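Local coordinates for uncharacterized protein (PDB 4MXN) that is a putative glycosyl hydrolase of family 28 with a right-handed parallel beta-helix fold, probably acting on pectin-like polysaccharides, at residues A125-V130 against D168-A173. Residues are numbered along the deposited sequence; the frame is centred on the assembly and turned at random.
Sequences AVRASV and DAANVA
R127 reaches from its helix to the backbone carbonyl of A170, which its NH1 grips. With CG anti to the carbonyl carbon (chi1 -69°), the chain sets off from CB toward the loop: CG passes 3.6 Å from A170 O and CD 3.4 Å from the same oxygen. The bend at chi3 (71°) then swings the guanidinium round so that its edge faces that oxygen, with NE and CZ farther from it than NH1. NH1 closes the bond to A170 O at 2.9 Å, with an N-H...O angle of 158°; the oxygen lies in the guanidinium plane. The residue before it, V126, adds an apolar touch, CG1 lying 3.7 Å from A170 CB. Were the R127 side chain cut back to an alanine, A170 O would probably lose this donor, leaving V126 and the D168-S123 hydrogen bond to join loop and helix. R196 is a second arginine close by, bonding to the carbonyls of A169 and N171, so two like charges share this run of backbone oxygens. The contact joins helix 123-136, an excursion from the beta-helix coils, to the loop between strands 165-167 and 174-177, with helix 143-146 packed against R127 through V143.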
ATOM      1  N   ALA A 125      -2.792 -15.858   5.513  1.00 19.54           N
ATOM      2  CA  ALA A 125      -4.151 -16.151   5.029  1.00 19.35           C
ATOM      3  C   ALA A 125      -4.360 -15.742   3.569  1.00 20.36           C
ATOM      4  O   ALA A 125      -4.994 -16.488   2.826  1.00 18.38           O
ATOM      5  CB  ALA A 125      -5.176 -15.469   5.918  1.00 20.05           C
ATOM      6  N   VAL A 126      -3.799 -14.588   3.144  1.00 17.77           N
ATOM      7  CA  VAL A 126      -3.916 -14.098   1.753  1.00 15.75           C
ATOM      8  C   VAL A 126      -3.129 -15.037   0.810  1.00 18.32           C
ATOM      9  O   VAL A 126      -3.661 -15.451  -0.230  1.00 16.49           O
ATOM     10  CB  VAL A 126      -3.476 -12.612   1.620  1.00 19.59           C
ATOM     11  CG1 VAL A 126      -3.289 -12.213   0.154  1.00 20.20           C
ATOM     12  CG2 VAL A 126      -4.471 -11.676   2.302  1.00 19.19           C
ATOM     13  N   ARG A 127      -1.874 -15.381   1.172  1.00 16.28           N
ATOM     14  CA  ARG A 127      -1.043 -16.281   0.342  1.00 17.30           C
ATOM     15  C   ARG A 127      -1.633 -17.701   0.265  1.00 22.58           C
ATOM     16  O   ARG A 127      -1.522 -18.336  -0.783  1.00 21.80           O
ATOM     17  CB  ARG A 127       0.406 -16.329   0.839  1.00 20.18           C
ATOM     18  CG  ARG A 127       1.142 -15.006   0.591  1.00 25.98           C
ATOM     19  CD  ARG A 127       2.560 -14.995   1.154  1.00 23.68           C
ATOM     20  NE  ARG A 127       3.456 -15.854   0.399  1.00 23.60           N
ATOM     21  CZ  ARG A 127       4.179 -15.466  -0.638  1.00 31.66           C
ATOM     22  NH1 ARG A 127       4.099 -14.216  -1.081  1.00 23.19           N
ATOM     23  NH2 ARG A 127       4.964 -16.329  -1.262  1.00 24.31           N
ATOM     24  N   ALA A 128      -2.294 -18.175   1.342  1.00 20.87           N
ATOM     25  CA  ALA A 128      -2.924 -19.515   1.352  1.00 22.22           C
ATOM     26  C   ALA A 128      -4.095 -19.551   0.367  1.00 24.67           C
ATOM     27  O   ALA A 128      -4.325 -20.577  -0.274  1.00 24.36           O
ATOM     28  CB  ALA A 128      -3.393 -19.875   2.758  1.00 23.26           C
ATOM     29  N   SER A 129      -4.826 -18.417   0.238  1.00 20.22           N
ATOM     30  CA  SER A 129      -5.924 -18.273  -0.713  1.00 19.19           C
ATOM     31  C   SER A 129      -5.364 -18.377  -2.148  1.00 21.97           C
ATOM     32  O   SER A 129      -5.906 -19.126  -2.973  1.00 22.05           O
ATOM     33  CB  SER A 129      -6.667 -16.958  -0.479  1.00 20.56           C
ATOM     34  OG  SER A 129      -7.622 -16.730  -1.493  1.00 25.58           O
ATOM     35  N   VAL A 130      -4.252 -17.673  -2.419  1.00 18.20           N
ATOM     36  CA  VAL A 130      -3.565 -17.712  -3.718  1.00 19.54           C
ATOM     37  C   VAL A 130      -3.126 -19.163  -4.017  1.00 26.88           C
ATOM     38  O   VAL A 130      -3.434 -19.671  -5.102  1.00 27.67           O
ATOM     39  CB  VAL A 130      -2.353 -16.742  -3.803  1.00 22.24           C
ATOM     40  CG1 VAL A 130      -1.611 -16.890  -5.141  1.00 21.39           C
ATOM     41  CG2 VAL A 130      -2.757 -15.286  -3.548  1.00 21.46           C
ATOM     42  N   ASP A 168       2.824  -6.763   7.688  1.00 18.15           N
ATOM     43  CA  ASP A 168       2.631  -8.149   7.249  1.00 18.40           C
ATOM     44  C   ASP A 168       2.130  -8.236   5.809  1.00 20.19           C
ATOM     45  O   ASP A 168       1.161  -8.926   5.507  1.00 19.60           O
ATOM     46  CB  ASP A 168       1.661  -8.853   8.227  1.00 20.20           C
ATOM     47  CG  ASP A 168       1.502 -10.336   8.013  1.00 25.90           C
ATOM     48  OD1 ASP A 168       2.526 -11.008   7.737  1.00 23.14           O
ATOM     49  OD2 ASP A 168       0.354 -10.833   8.135  1.00 24.08           O
ATOM     50  N   ALA A 169       2.841  -7.558   4.924  1.00 17.22           N
ATOM     51  CA  ALA A 169       2.579  -7.524   3.503  1.00 16.33           C
ATOM     52  C   ALA A 169       2.543  -8.947   2.927  1.00 21.23           C
ATOM     53  O   ALA A 169       3.405  -9.760   3.268  1.00 21.64           O
ATOM     54  CB  ALA A 169       3.667  -6.709   2.811  1.00 16.38           C
ATOM     55  N   ALA A 170       1.542  -9.235   2.054  1.00 16.26           N
ATOM     56  CA  ALA A 170       1.405 -10.536   1.385  1.00 16.04           C
ATOM     57  C   ALA A 170       2.489 -10.721   0.331  1.00 20.42           C
ATOM     58  O   ALA A 170       2.752 -11.838  -0.099  1.00 21.54           O
ATOM     59  CB  ALA A 170       0.032 -10.653   0.745  1.00 16.76           C
ATOM     60  N   ASN A 171       3.117  -9.615  -0.092  1.00 18.18           N
ATOM     61  CA  ASN A 171       4.195  -9.642  -1.067  1.00 18.19           C
ATOM     62  C   ASN A 171       5.246  -8.626  -0.576  1.00 21.58           C
ATOM     63  O   ASN A 171       5.739  -8.791   0.527  1.00 21.91           O
ATOM     64  CB  ASN A 171       3.644  -9.370  -2.464  1.00 21.03           C
ATOM     65  CG  ASN A 171       4.463 -10.008  -3.571  1.00 38.47           C
ATOM     66  OD1 ASN A 171       5.683 -10.112  -3.491  1.00 26.28           O
ATOM     67  ND2 ASN A 171       3.809 -10.422  -4.645  1.00 34.39           N
ATOM     68  N   VAL A 172       5.540  -7.580  -1.342  1.00 19.52           N
ATOM     69  CA  VAL A 172       6.453  -6.494  -0.965  1.00 20.47           C
ATOM     70  C   VAL A 172       5.558  -5.450  -0.287  1.00 23.69           C
ATOM     71  O   VAL A 172       4.377  -5.399  -0.601  1.00 23.24           O
ATOM     72  CB  VAL A 172       7.246  -5.979  -2.212  1.00 25.65           C
ATOM     73  CG1 VAL A 172       7.980  -4.665  -1.947  1.00 26.47           C
ATOM     74  CG2 VAL A 172       8.231  -7.036  -2.699  1.00 26.47           C
ATOM     75  N   ALA A 173       6.059  -4.683   0.692  1.00 19.57           N
ATOM     76  CA  ALA A 173       5.180  -3.690   1.324  1.00 18.57           C
ATOM     77  C   ALA A 173       4.873  -2.510   0.377  1.00 23.74           C
ATOM     78  O   ALA A 173       3.712  -2.105   0.264  1.00 22.72           O
ATOM     79  CB  ALA A 173       5.795  -3.175   2.606  1.00 18.50           C
TER